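Local coordinates for hypothetical protein MerP (Cupriavidus metallidurans, PDB 1OSD) that probably binds mercuric ion in the periplasm, as part of bacterial mercury resistance, through a pair of cysteines that are joined in a disulfide in this oxidized form, at residues A[1-7]-A[43-49]; A[20-25]-A[60-66]; A[7-13]-A[37-42]. All blocks are in the same frame, centred on the assembly; numbering follows the deposited sequence.

The three contacts tie together a small sheet, the two helices lying on it and the loop before the CxxC pair Cys14 and Cys17, here a disulfide. Contact 1 joins the two central strands. Contacts 1 and 3 share Leu7, their centres about 16 Å apart, and contact 3 carries the pairing into the loop that leads to the cysteines. Contact 2, the helix pair, is centred about 15 Å from contact 1 and touches it through Val21 CG1, 4.1 Å from Ala43 CB. Contacts 2 and 3 have centres about 11 Å apart and meet where Tyr66 CD1 lies 3.4 Å from Gly11 O. Tyr66 and Met12 both touch the CxxC pair.

Contact 1: A[1-7]-A[43-49]; sequences ATQTVTL and AVVTFDD
Gln3 lays its CB over one face of the Phe47 ring, a CH-pi contact with CB 3.9 Å from the ring centroid and 24° off the normal. Val5 CG1 comes instead at the rim, near the ring plane, 3.7 Å from Phe47 CE2. Phe47 reaches back over its partner strand because its CG sits between the backbone N and carbonyl carbon (chi1 71°). With Leu7, Ala43 and Val45, these side chains form the face turned to the helices, where Leu57 covers Val5, Val45 and Phe47. On the other face Thr4 OG1 and Thr46 OG1 are hydrogen-bonded at 2.7 Å, while Thr4 CG2 turns to Val44 CG1. Beyond the start of strand 2-8, Ala1 N forms salt bridges to Asp49 OD2 at 2.7 Å and Asp48 OD2 at 3.2 Å, each met from above its carboxylate plane; Asp48 OD2 also accepts from Ala50 N. Backbone pairs Gln3-Phe47, Val5-Val45 and Leu7-Ala43 are hydrogen-bonded both ways, with Val45 N to Val5 O nearly straight at 173°. This is the central antiparallel pair, strands 2-8 and 42-48, of the ferredoxin-like beta-alpha-beta-beta-alpha-beta fold of heavy-metal-associated domains.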
ATOM      1  N   ALA A   1       2.516  -8.207 -15.837  1.00 42.77           N
ATOM      2  CA  ALA A   1       3.791  -7.493 -15.635  1.00 42.40           C
ATOM      3  C   ALA A   1       4.049  -6.889 -14.244  1.00 43.36           C
ATOM      4  O   ALA A   1       3.165  -6.208 -13.681  1.00 39.52           O
ATOM      5  CB  ALA A   1       3.907  -6.327 -16.711  1.00 41.98           C
ATOM      6  N   THR A   2       5.352  -6.984 -13.820  1.00 42.77           N
ATOM      7  CA  THR A   2       5.817  -6.423 -12.598  1.00 42.65           C
ATOM      8  C   THR A   2       5.789  -4.884 -12.629  1.00 41.26           C
ATOM      9  O   THR A   2       6.324  -4.242 -13.534  1.00 41.60           O
ATOM     10  CB  THR A   2       7.209  -6.936 -12.258  1.00 43.87           C
ATOM     11  OG1 THR A   2       7.183  -8.381 -12.238  1.00 46.13           O
ATOM     12  CG2 THR A   2       7.594  -6.562 -10.830  1.00 43.28           C
ATOM     13  N   GLN A   3       5.159  -4.340 -11.624  1.00 39.32           N
ATOM     14  CA  GLN A   3       5.002  -2.903 -11.461  1.00 39.03           C
ATOM     15  C   GLN A   3       5.399  -2.482 -10.080  1.00 37.86           C
ATOM     16  O   GLN A   3       5.287  -3.290  -9.137  1.00 36.41           O
ATOM     17  CB  GLN A   3       3.555  -2.467 -11.644  1.00 40.84           C
ATOM     18  CG  GLN A   3       2.965  -2.330 -12.981  1.00 44.45           C
ATOM     19  CD  GLN A   3       3.878  -1.731 -14.017  1.00 52.75           C
ATOM     20  OE1 GLN A   3       4.068  -2.334 -15.061  1.00 58.71           O
ATOM     21  NE2 GLN A   3       4.385  -0.528 -13.766  1.00 58.22           N
ATOM     22  N   THR A   4       5.881  -1.233  -9.971  1.00 37.25           N
ATOM     23  CA  THR A   4       6.193  -0.610  -8.725  1.00 38.05           C
ATOM     24  C   THR A   4       5.459   0.728  -8.611  1.00 39.08           C
ATOM     25  O   THR A   4       5.584   1.614  -9.429  1.00 40.31           O
ATOM     26  CB  THR A   4       7.688  -0.529  -8.437  1.00 38.09           C
ATOM     27  OG1 THR A   4       8.175  -1.828  -8.005  1.00 41.21           O
ATOM     28  CG2 THR A   4       7.884   0.165  -7.143  1.00 38.74           C
ATOM     29  N   VAL A   5       4.683   0.856  -7.551  1.00 38.50           N
ATOM     30  CA  VAL A   5       3.909   2.055  -7.277  1.00 35.84           C
ATOM     31  C   VAL A   5       4.151   2.511  -5.844  1.00 36.73           C
ATOM     32  O   VAL A   5       4.288   1.703  -4.929  1.00 38.25           O
ATOM     33  CB  VAL A   5       2.430   1.806  -7.536  1.00 34.73           C
ATOM     34  CG1 VAL A   5       1.829   0.817  -6.537  1.00 35.97           C
ATOM     35  CG2 VAL A   5       1.617   3.157  -7.587  1.00 38.60           C
ATOM     36  N   THR A   6       4.225   3.832  -5.672  1.00 37.46           N
ATOM     37  CA  THR A   6       4.261   4.486  -4.411  1.00 37.71           C
ATOM     38  C   THR A   6       2.924   5.119  -4.046  1.00 37.16           C
ATOM     39  O   THR A   6       2.365   5.958  -4.763  1.00 34.58           O
ATOM     40  CB  THR A   6       5.378   5.579  -4.340  1.00 37.21           C
ATOM     41  OG1 THR A   6       6.644   4.985  -4.565  1.00 40.32           O
ATOM     42  CG2 THR A   6       5.466   6.145  -2.937  1.00 40.18           C
ATOM     43  N   LEU A   7       2.527   4.842  -2.808  1.00 37.50           N
ATOM     44  CA  LEU A   7       1.232   5.272  -2.321  1.00 36.87           C
ATOM     45  C   LEU A   7       1.438   6.195  -1.192  1.00 36.79           C
ATOM     46  O   LEU A   7       2.296   6.000  -0.330  1.00 36.51           O
ATOM     47  CB  LEU A   7       0.359   4.100  -1.902  1.00 36.42           C
ATOM     48  CG  LEU A   7       0.028   2.992  -2.897  1.00 38.49           C
ATOM     49  CD1 LEU A   7      -0.900   1.885  -2.257  1.00 30.64           C
ATOM     50  CD2 LEU A   7      -0.562   3.579  -4.236  1.00 39.38           C
ATOM     51  N   ALA A  43       3.780   3.992   1.218  1.00 35.29           N
ATOM     52  CA  ALA A  43       4.011   2.534   0.963  1.00 35.82           C
ATOM     53  C   ALA A  43       4.390   2.347  -0.492  1.00 36.68           C
ATOM     54  O   ALA A  43       3.681   2.899  -1.392  1.00 39.38           O
ATOM     55  CB  ALA A  43       2.738   1.723   1.310  1.00 35.60           C
ATOM     56  N   VAL A  44       5.501   1.594  -0.752  1.00 36.10           N
ATOM     57  CA  VAL A  44       6.036   1.290  -2.075  1.00 38.44           C
ATOM     58  C   VAL A  44       5.738  -0.211  -2.317  1.00 38.01           C
ATOM     59  O   VAL A  44       6.214  -1.094  -1.555  1.00 35.61           O
ATOM     60  CB  VAL A  44       7.673   1.505  -2.200  1.00 36.85           C
ATOM     61  CG1 VAL A  44       8.226   1.070  -3.619  1.00 40.76           C
ATOM     62  CG2 VAL A  44       8.224   2.918  -1.638  1.00 39.29           C
ATOM     63  N   VAL A  45       4.913  -0.486  -3.338  1.00 38.83           N
ATOM     64  CA  VAL A  45       4.339  -1.812  -3.570  1.00 37.62           C
ATOM     65  C   VAL A  45       4.770  -2.271  -4.903  1.00 38.41           C
ATOM     66  O   VAL A  45       4.597  -1.574  -5.901  1.00 39.36           O
ATOM     67  CB  VAL A  45       2.806  -1.766  -3.589  1.00 38.33           C
ATOM     68  CG1 VAL A  45       2.213  -3.186  -3.714  1.00 39.39           C
ATOM     69  CG2 VAL A  45       2.254  -0.991  -2.430  1.00 40.19           C
ATOM     70  N   THR A  46       5.393  -3.445  -4.912  1.00 38.22           N
ATOM     71  CA  THR A  46       5.805  -4.145  -6.134  1.00 36.81           C
ATOM     72  C   THR A  46       4.804  -5.324  -6.341  1.00 36.79           C
ATOM     73  O   THR A  46       4.515  -6.115  -5.436  1.00 32.82           O
ATOM     74  CB  THR A  46       7.189  -4.712  -6.003  1.00 36.37           C
ATOM     75  OG1 THR A  46       8.157  -3.662  -5.966  1.00 36.93           O
ATOM     76  CG2 THR A  46       7.540  -5.560  -7.249  1.00 37.04           C
ATOM     77  N   PHE A  47       4.232  -5.353  -7.519  1.00 35.63           N
ATOM     78  CA  PHE A  47       3.121  -6.259  -7.738  1.00 36.80           C
ATOM     79  C   PHE A  47       3.003  -6.645  -9.217  1.00 35.94           C
ATOM     80  O   PHE A  47       3.557  -5.966 -10.159  1.00 34.03           O
ATOM     81  CB  PHE A  47       1.800  -5.596  -7.255  1.00 35.70           C
ATOM     82  CG  PHE A  47       1.329  -4.456  -8.148  1.00 35.45           C
ATOM     83  CD1 PHE A  47       0.471  -4.704  -9.212  1.00 31.67           C
ATOM     84  CD2 PHE A  47       1.731  -3.098  -7.906  1.00 34.66           C
ATOM     85  CE1 PHE A  47       0.011  -3.656 -10.066  1.00 28.40           C
ATOM     86  CE2 PHE A  47       1.327  -2.048  -8.813  1.00 34.35           C
ATOM     87  CZ  PHE A  47       0.435  -2.349  -9.887  1.00 33.90           C
ATOM     88  N   ASP A  48       2.203  -7.708  -9.428  1.00 37.31           N
ATOM     89  CA  ASP A  48       1.926  -8.143 -10.779  1.00 36.30           C
ATOM     90  C   ASP A  48       0.603  -7.652 -11.308  1.00 37.58           C
ATOM     91  O   ASP A  48      -0.421  -8.026 -10.762  1.00 38.01           O
ATOM     92  CB  ASP A  48       2.068  -9.640 -10.778  1.00 36.95           C
ATOM     93  CG  ASP A  48       1.961 -10.236 -12.147  1.00 31.55           C
ATOM     94  OD1 ASP A  48       2.147 -11.510 -12.251  1.00 36.18           O
ATOM     95  OD2 ASP A  48       1.566  -9.620 -13.153  1.00 33.49           O
ATOM     96  N   ASP A  49       0.649  -6.797 -12.339  1.00 36.84           N
ATOM     97  CA  ASP A  49      -0.479  -6.057 -12.857  1.00 38.46           C
ATOM     98  C   ASP A  49      -1.465  -6.896 -13.686  1.00 37.76           C
ATOM     99  O   ASP A  49      -2.570  -6.435 -14.005  1.00 35.53           O
ATOM    100  CB  ASP A  49      -0.072  -4.848 -13.612  1.00 39.33           C
ATOM    101  CG  ASP A  49       0.520  -5.158 -14.991  1.00 41.43           C
ATOM    102  OD1 ASP A  49       0.986  -4.187 -15.568  1.00 36.13           O
ATOM    103  OD2 ASP A  49       0.592  -6.278 -15.574  1.00 44.35           O
TER

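Contact 2: A[20-25]-A[60-66]; sequences TVKKAI and ATADAGY
Tyr66 leans across to the helix of residues 20-25 from just beyond the helix that carries residues 60-63; the two helices pack side by side on one face of the ferredoxin-like sheet. Its CB starts the contact 4.1 Å from Val21 CG2, and the same methyl lies obliquely to the near part of the ring, close to CG and CD2. Farther out, CE2 meets Thr20 CG2 at 3.6 Å, where the two side chains cross at about a right angle. At the tip a water joins Tyr66 OH, at a short 2.5 Å, to Thr20 OG1, 2.9 Å from that water, with the direction of both bonds open; no direct hydrogen bond links the segments. With CG anti to its carbonyl carbon (chi1 -47°), the ring also brings CD1 up to Gly11 O and touches the residues of the CxxC pair. The turn that delivers Tyr66 is a Schellman motif: Gly65 takes positive phi, Tyr66 N bonds back to Thr61 O and Gly65 N to Ala62 O.

Ile25 and Thr61 close the side nearer the sheet, where Ile25 also rests on Ala43 and Val45. Thr61 OG1 lies among Ser68 OG, Thr58 O and Tyr66 O, and its CG2 packs on CG1 and CD1 of Ile25 in the conformer described. The helices themselves come close through small residues, the CA atoms of Ala24 and Ala60 being 6.0 Å apart. Here Ala24 CB sits 3.7 Å from both Ala64 CB and Ala60 O.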
ATOM      1  N   THR A  20       0.196  -1.957   9.930  1.00 34.57           N
ATOM      2  CA  THR A  20      -1.177  -2.161   9.633  1.00 35.07           C
ATOM      3  C   THR A  20      -1.318  -2.126   8.130  1.00 34.56           C
ATOM      4  O   THR A  20      -2.035  -2.956   7.549  1.00 36.55           O
ATOM      5  CB  THR A  20      -2.100  -1.156  10.333  1.00 34.35           C
ATOM      6  OG1 THR A  20      -2.122  -1.356  11.763  1.00 31.40           O
ATOM      7  CG2 THR A  20      -3.597  -1.388   9.859  1.00 36.19           C
ATOM      8  N   VAL A  21      -0.658  -1.180   7.508  1.00 35.20           N
ATOM      9  CA  VAL A  21      -0.797  -0.887   6.066  1.00 34.81           C
ATOM     10  C   VAL A  21      -0.073  -1.957   5.269  1.00 36.17           C
ATOM     11  O   VAL A  21      -0.637  -2.535   4.354  1.00 37.46           O
ATOM     12  CB  VAL A  21      -0.353   0.539   5.686  1.00 34.72           C
ATOM     13  CG1 VAL A  21      -0.212   0.695   3.989  1.00 34.93           C
ATOM     14  CG2 VAL A  21      -1.228   1.700   6.410  1.00 36.34           C
ATOM     15  N   LYS A  22       1.144  -2.295   5.709  1.00 35.56           N
ATOM     16  CA  LYS A  22       1.967  -3.233   5.120  1.00 33.03           C
ATOM     17  C   LYS A  22       1.178  -4.550   5.087  1.00 35.17           C
ATOM     18  O   LYS A  22       1.063  -5.150   4.021  1.00 38.37           O
ATOM     19  CB  LYS A  22       3.258  -3.387   5.918  1.00 32.97           C
ATOM     20  CG  LYS A  22       4.292  -4.421   5.298  1.00 33.89           C
ATOM     21  CD  LYS A  22       5.624  -4.300   6.074  1.00 40.31           C
ATOM     22  CE  LYS A  22       6.917  -4.633   5.404  1.00 44.48           C
ATOM     23  NZ  LYS A  22       6.903  -5.533   4.194  1.00 45.88           N
ATOM     24  N   LYS A  23       0.688  -5.027   6.224  1.00 35.77           N
ATOM     25  CA  LYS A  23      -0.097  -6.257   6.286  1.00 38.13           C
ATOM     26  C   LYS A  23      -1.264  -6.265   5.284  1.00 38.57           C
ATOM     27  O   LYS A  23      -1.392  -7.193   4.453  1.00 35.96           O
ATOM     28  CB  LYS A  23      -0.677  -6.509   7.692  1.00 37.17           C
ATOM     29  CG  LYS A  23       0.410  -6.836   8.697  1.00 43.64           C
ATOM     30  CD  LYS A  23      -0.050  -7.590   9.976  1.00 50.44           C
ATOM     31  CE  LYS A  23       1.172  -7.717  11.026  1.00 52.36           C
ATOM     32  NZ  LYS A  23       0.708  -7.687  12.459  1.00 54.00           N
ATOM     33  N   ALA A  24      -2.106  -5.217   5.369  1.00 35.91           N
ATOM     34  CA  ALA A  24      -3.216  -5.097   4.417  1.00 35.97           C
ATOM     35  C   ALA A  24      -2.827  -5.197   2.970  1.00 35.28           C
ATOM     36  O   ALA A  24      -3.430  -6.004   2.204  1.00 38.68           O
ATOM     37  CB  ALA A  24      -4.077  -3.818   4.707  1.00 36.15           C
ATOM     38  N   ILE A  25      -1.708  -4.617   2.558  1.00 34.70           N
ATOM     39  CA  ILE A  25      -1.336  -4.739   1.141  1.00 34.46           C
ATOM     40  C   ILE A  25      -0.791  -6.103   0.782  1.00 34.42           C
ATOM     41  O   ILE A  25      -1.100  -6.686  -0.241  1.00 30.17           O
ATOM     42  CB  ILE A  25      -0.385  -3.576   0.747  0.50 34.22           C
ATOM     43  CG1 ILE A  25      -1.148  -2.276   0.988  0.50 34.22           C
ATOM     44  CG2 ILE A  25      -0.030  -3.614  -0.756  0.50 33.98           C
ATOM     45  CD1 ILE A  25      -0.289  -1.040   0.911  0.50 36.39           C
ATOM     46  N   ALA A  60      -7.537  -1.992  -0.591  1.00 36.41           N
ATOM     47  CA  ALA A  60      -7.130  -2.728   0.585  1.00 37.34           C
ATOM     48  C   ALA A  60      -6.779  -1.798   1.783  1.00 36.15           C
ATOM     49  O   ALA A  60      -6.964  -2.154   2.987  1.00 34.31           O
ATOM     50  CB  ALA A  60      -5.906  -3.596   0.214  1.00 37.41           C
ATOM     51  N   THR A  61      -6.092  -0.676   1.479  1.00 35.87           N
ATOM     52  CA  THR A  61      -5.615   0.248   2.537  1.00 35.67           C
ATOM     53  C   THR A  61      -6.819   0.943   3.149  1.00 35.08           C
ATOM     54  O   THR A  61      -6.937   1.044   4.410  1.00 31.69           O
ATOM     55  CB  THR A  61      -4.544   1.261   2.034  1.00 35.46           C
ATOM     56  OG1 THR A  61      -5.077   2.215   1.093  1.00 42.63           O
ATOM     57  CG2 THR A  61      -3.409   0.524   1.267  1.00 36.43           C
ATOM     58  N   ALA A  62      -7.771   1.322   2.286  1.00 33.61           N
ATOM     59  CA  ALA A  62      -8.941   2.094   2.827  1.00 33.98           C
ATOM     60  C   ALA A  62      -9.749   1.180   3.735  1.00 34.39           C
ATOM     61  O   ALA A  62     -10.143   1.550   4.858  1.00 35.75           O
ATOM     62  CB  ALA A  62      -9.851   2.653   1.706  1.00 34.69           C
ATOM     63  N   ASP A  63      -9.873  -0.074   3.327  1.00 36.14           N
ATOM     64  CA  ASP A  63     -10.539  -1.103   4.140  1.00 36.35           C
ATOM     65  C   ASP A  63      -9.943  -1.197   5.534  1.00 36.73           C
ATOM     66  O   ASP A  63     -10.665  -1.287   6.581  1.00 37.45           O
ATOM     67  CB  ASP A  63     -10.483  -2.469   3.400  1.00 36.32           C
ATOM     68  CG  ASP A  63     -11.551  -2.597   2.311  1.00 39.88           C
ATOM     69  OD1 ASP A  63     -12.359  -1.673   2.189  1.00 35.20           O
ATOM     70  OD2 ASP A  63     -11.672  -3.608   1.539  1.00 39.37           O
ATOM     71  N   ALA A  64      -8.604  -1.132   5.584  1.00 32.38           N
ATOM     72  CA  ALA A  64      -7.938  -1.223   6.821  1.00 33.37           C
ATOM     73  C   ALA A  64      -7.959   0.075   7.610  1.00 32.33           C
ATOM     74  O   ALA A  64      -7.415   0.106   8.723  1.00 33.84           O
ATOM     75  CB  ALA A  64      -6.489  -1.662   6.588  1.00 35.19           C
ATOM     76  N   GLY A  65      -8.499   1.146   7.009  1.00 33.86           N
ATOM     77  CA  GLY A  65      -8.700   2.390   7.740  1.00 34.96           C
ATOM     78  C   GLY A  65      -7.970   3.576   7.179  1.00 34.76           C
ATOM     79  O   GLY A  65      -8.232   4.691   7.633  1.00 37.37           O
ATOM     80  N   TYR A  66      -7.085   3.354   6.179  1.00 34.76           N
ATOM     81  CA  TYR A  66      -6.113   4.288   5.724  1.00 32.98           C
ATOM     82  C   TYR A  66      -6.155   4.405   4.188  1.00 34.49           C
ATOM     83  O   TYR A  66      -5.320   3.845   3.455  1.00 34.02           O
ATOM     84  CB  TYR A  66      -4.717   3.890   6.252  1.00 31.92           C
ATOM     85  CG  TYR A  66      -4.724   3.542   7.728  1.00 35.92           C
ATOM     86  CD1 TYR A  66      -4.432   4.513   8.688  1.00 38.69           C
ATOM     87  CD2 TYR A  66      -4.992   2.239   8.171  1.00 35.87           C
ATOM     88  CE1 TYR A  66      -4.391   4.192  10.060  1.00 34.85           C
ATOM     89  CE2 TYR A  66      -4.942   1.920   9.556  1.00 35.50           C
ATOM     90  CZ  TYR A  66      -4.662   2.881  10.454  1.00 31.23           C
ATOM     91  OH  TYR A  66      -4.780   2.637  11.784  1.00 36.96           O
TER
HETATM   92  O   HOH W   1      -3.537   0.833  12.920  1.00 34.58           O

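Contact 3: A[7-13]-A[37-42]; sequences LSVPGMT and TFETRQ
Val9 N donates to Arg41 O at 2.7 Å, the one direct hydrogen bond across the two segments that the geometry settles; it is nearly straight (168°), although the donor is tilted 33° from the carbonyl plane. It extends the pairing of strands 2-8 and 42-48 past Ser8 and Gln42, into the loop that leads to the cysteines. From this point the Arg41 side chain runs out, extended from CG to NE, along the backbone of the opposite loop: CB lies 3.4 Å from Val9 O, CG 3.6 Å from Met12 O, and CD beside Pro10 O. At its end Thr13 CG2 stands over the centre of one guanidinium face, 3.7 Å above the plane. A water in that plane also lies over the centre of one face of the Phe38 ring. That ring turns its edge to Thr13, whose C is in the ring plane, 3.4 Å from CE2. Met12 packs against the G1 bulge where Arg41 and Gln42 face Thr37; in the conformer described it bends at chi2 and chi3 and brings SD and CE toward Thr37 O and Gln42 O. Met12 and Phe38 also touch Pro18, and Met12 touches Cys17. Arg41 thus meets the loop mainly through its aliphatic part, while NE, by donating to the water, is linked to Phe38 O and weakly to Met12 O.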
ATOM      1  N   LEU A   7       2.527   4.842  -2.808  1.00 37.50           N
ATOM      2  CA  LEU A   7       1.232   5.272  -2.321  1.00 36.87           C
ATOM      3  C   LEU A   7       1.438   6.195  -1.192  1.00 36.79           C
ATOM      4  O   LEU A   7       2.296   6.000  -0.330  1.00 36.51           O
ATOM      5  CB  LEU A   7       0.359   4.100  -1.902  1.00 36.42           C
ATOM      6  CG  LEU A   7       0.028   2.992  -2.897  1.00 38.49           C
ATOM      7  CD1 LEU A   7      -0.900   1.885  -2.257  1.00 30.64           C
ATOM      8  CD2 LEU A   7      -0.562   3.579  -4.236  1.00 39.38           C
ATOM      9  N   SER A   8       0.646   7.253  -1.214  1.00 35.07           N
ATOM     10  CA  SER A   8       0.568   8.206  -0.119  1.00 35.31           C
ATOM     11  C   SER A   8      -0.504   7.763   0.837  1.00 34.96           C
ATOM     12  O   SER A   8      -1.643   7.603   0.423  1.00 32.49           O
ATOM     13  CB  SER A   8       0.353   9.634  -0.626  0.50 35.12           C
ATOM     14  OG  SER A   8       1.498   9.954  -1.375  0.50 37.67           O
ATOM     15  N   VAL A   9      -0.175   7.709   2.133  1.00 35.97           N
ATOM     16  CA  VAL A   9      -1.176   7.233   3.123  1.00 35.81           C
ATOM     17  C   VAL A   9      -1.354   8.239   4.263  1.00 34.42           C
ATOM     18  O   VAL A   9      -0.713   8.091   5.297  1.00 36.83           O
ATOM     19  CB  VAL A   9      -0.809   5.900   3.617  1.00 34.50           C
ATOM     20  CG1 VAL A   9      -1.939   5.299   4.368  1.00 38.42           C
ATOM     21  CG2 VAL A   9      -0.334   5.018   2.449  1.00 35.83           C
ATOM     22  N   PRO A  10      -2.147   9.286   4.040  1.00 37.16           N
ATOM     23  CA  PRO A  10      -2.133  10.465   4.948  1.00 38.67           C
ATOM     24  C   PRO A  10      -2.540  10.179   6.379  1.00 38.01           C
ATOM     25  O   PRO A  10      -2.124  10.876   7.312  1.00 41.14           O
ATOM     26  CB  PRO A  10      -3.053  11.482   4.255  1.00 39.88           C
ATOM     27  CG  PRO A  10      -3.878  10.665   3.249  1.00 41.15           C
ATOM     28  CD  PRO A  10      -2.936   9.532   2.807  1.00 38.22           C
ATOM     29  N   GLY A  11      -3.346   9.141   6.574  1.00 36.73           N
ATOM     30  CA  GLY A  11      -3.673   8.698   7.897  1.00 36.90           C
ATOM     31  C   GLY A  11      -2.770   7.829   8.726  1.00 35.67           C
ATOM     32  O   GLY A  11      -3.173   7.439   9.874  1.00 35.34           O
ATOM     33  N   MET A  12      -1.628   7.484   8.169  1.00 36.24           N
ATOM     34  CA  MET A  12      -0.596   6.677   8.778  1.00 37.13           C
ATOM     35  C   MET A  12       0.219   7.500   9.826  1.00 37.64           C
ATOM     36  O   MET A  12       1.372   7.876   9.609  1.00 36.72           O
ATOM     37  CB  MET A  12       0.290   6.110   7.646  1.00 37.40           C
ATOM     38  CG  MET A  12       1.250   5.004   8.034  0.50 39.02           C
ATOM     39  SD  MET A  12       2.826   5.150   7.211  0.50 36.08           S
ATOM     40  CE  MET A  12       2.307   4.723   5.532  0.50 36.79           C
ATOM     41  N   THR A  13      -0.436   7.802  10.955  1.00 37.33           N
ATOM     42  CA  THR A  13       0.095   8.693  11.954  1.00 38.41           C
ATOM     43  C   THR A  13       0.404   8.037  13.297  1.00 36.78           C
ATOM     44  O   THR A  13       0.884   8.717  14.189  1.00 37.06           O
ATOM     45  CB  THR A  13      -0.885   9.868  12.207  1.00 39.40           C
ATOM     46  OG1 THR A  13      -2.182   9.358  12.656  1.00 44.28           O
ATOM     47  CG2 THR A  13      -1.077  10.644  10.928  1.00 38.82           C
ATOM     48  N   THR A  37       6.934   3.586   4.995  1.00 34.22           N
ATOM     49  CA  THR A  37       7.722   4.654   5.660  1.00 35.24           C
ATOM     50  C   THR A  37       6.865   5.594   6.416  1.00 35.31           C
ATOM     51  O   THR A  37       5.978   6.301   5.868  1.00 32.96           O
ATOM     52  CB  THR A  37       8.646   5.401   4.657  1.00 34.93           C
ATOM     53  OG1 THR A  37       9.521   4.422   4.065  1.00 34.75           O
ATOM     54  CG2 THR A  37       9.538   6.371   5.422  1.00 37.16           C
ATOM     55  N   PHE A  38       7.058   5.557   7.726  1.00 34.92           N
ATOM     56  CA  PHE A  38       6.233   6.382   8.654  1.00 35.12           C
ATOM     57  C   PHE A  38       6.456   7.895   8.381  1.00 33.99           C
ATOM     58  O   PHE A  38       5.499   8.673   8.275  1.00 34.45           O
ATOM     59  CB  PHE A  38       6.485   6.001  10.168  1.00 37.09           C
ATOM     60  CG  PHE A  38       5.727   6.897  11.225  1.00 36.16           C
ATOM     61  CD1 PHE A  38       6.316   8.038  11.759  1.00 43.04           C
ATOM     62  CD2 PHE A  38       4.376   6.624  11.562  1.00 39.08           C
ATOM     63  CE1 PHE A  38       5.618   8.898  12.686  1.00 42.58           C
ATOM     64  CE2 PHE A  38       3.657   7.432  12.433  1.00 34.86           C
ATOM     65  CZ  PHE A  38       4.261   8.593  12.986  1.00 41.85           C
ATOM     66  N   GLU A  39       7.710   8.294   8.234  1.00 31.49           N
ATOM     67  CA  GLU A  39       8.017   9.649   8.154  1.00 33.88           C
ATOM     68  C   GLU A  39       7.277  10.313   6.982  1.00 35.03           C
ATOM     69  O   GLU A  39       6.790  11.374   7.124  1.00 34.35           O
ATOM     70  CB  GLU A  39       9.507   9.810   7.977  1.00 34.40           C
ATOM     71  CG  GLU A  39      10.011  11.244   7.828  1.00 36.57           C
ATOM     72  CD  GLU A  39      11.548  11.303   7.929  1.00 41.54           C
ATOM     73  OE1 GLU A  39      12.091  12.445   8.079  1.00 44.08           O
ATOM     74  OE2 GLU A  39      12.239  10.211   7.786  1.00 37.98           O
ATOM     75  N   THR A  40       7.209   9.652   5.844  1.00 34.79           N
ATOM     76  CA  THR A  40       6.674  10.272   4.634  1.00 36.55           C
ATOM     77  C   THR A  40       5.343   9.648   4.328  1.00 36.24           C
ATOM     78  O   THR A  40       4.837   9.873   3.277  1.00 37.21           O
ATOM     79  CB  THR A  40       7.623  10.029   3.500  1.00 36.03           C
ATOM     80  OG1 THR A  40       7.931   8.629   3.486  1.00 36.57           O
ATOM     81  CG2 THR A  40       8.902  10.694   3.787  1.00 37.30           C
ATOM     82  N   ARG A  41       4.767   8.920   5.280  1.00 34.88           N
ATOM     83  CA  ARG A  41       3.425   8.384   5.137  1.00 34.95           C
ATOM     84  C   ARG A  41       3.264   7.774   3.785  1.00 35.71           C
ATOM     85  O   ARG A  41       2.367   8.108   3.005  1.00 33.27           O
ATOM     86  CB  ARG A  41       2.420   9.433   5.346  1.00 35.82           C
ATOM     87  CG  ARG A  41       2.312   9.901   6.750  1.00 36.81           C
ATOM     88  CD  ARG A  41       1.395  11.103   6.928  1.00 41.88           C
ATOM     89  NE  ARG A  41       1.688  11.710   8.234  1.00 46.35           N
ATOM     90  CZ  ARG A  41       1.072  12.813   8.673  1.00 49.74           C
ATOM     91  NH1 ARG A  41       0.077  13.373   7.962  1.00 47.31           N
ATOM     92  NH2 ARG A  41       1.407  13.302   9.851  1.00 44.10           N
ATOM     93  N   GLN A  42       4.185   6.847   3.478  1.00 36.17           N
ATOM     94  CA  GLN A  42       4.055   6.179   2.238  1.00 36.04           C
ATOM     95  C   GLN A  42       4.303   4.672   2.244  1.00 36.95           C
ATOM     96  O   GLN A  42       4.807   4.120   3.254  1.00 32.44           O
ATOM     97  CB  GLN A  42       4.756   6.948   1.137  1.00 38.53           C
ATOM     98  CG  GLN A  42       6.190   7.263   1.223  1.00 43.36           C
ATOM     99  CD  GLN A  42       6.703   8.150   0.052  1.00 41.51           C
ATOM    100  OE1 GLN A  42       6.169   9.265  -0.246  1.00 47.88           O
ATOM    101  NE2 GLN A  42       7.760   7.737  -0.441  1.00 36.96           N
TER
HETATM  102  O   HOH W   2       3.762  10.210   9.830  1.00 40.68           O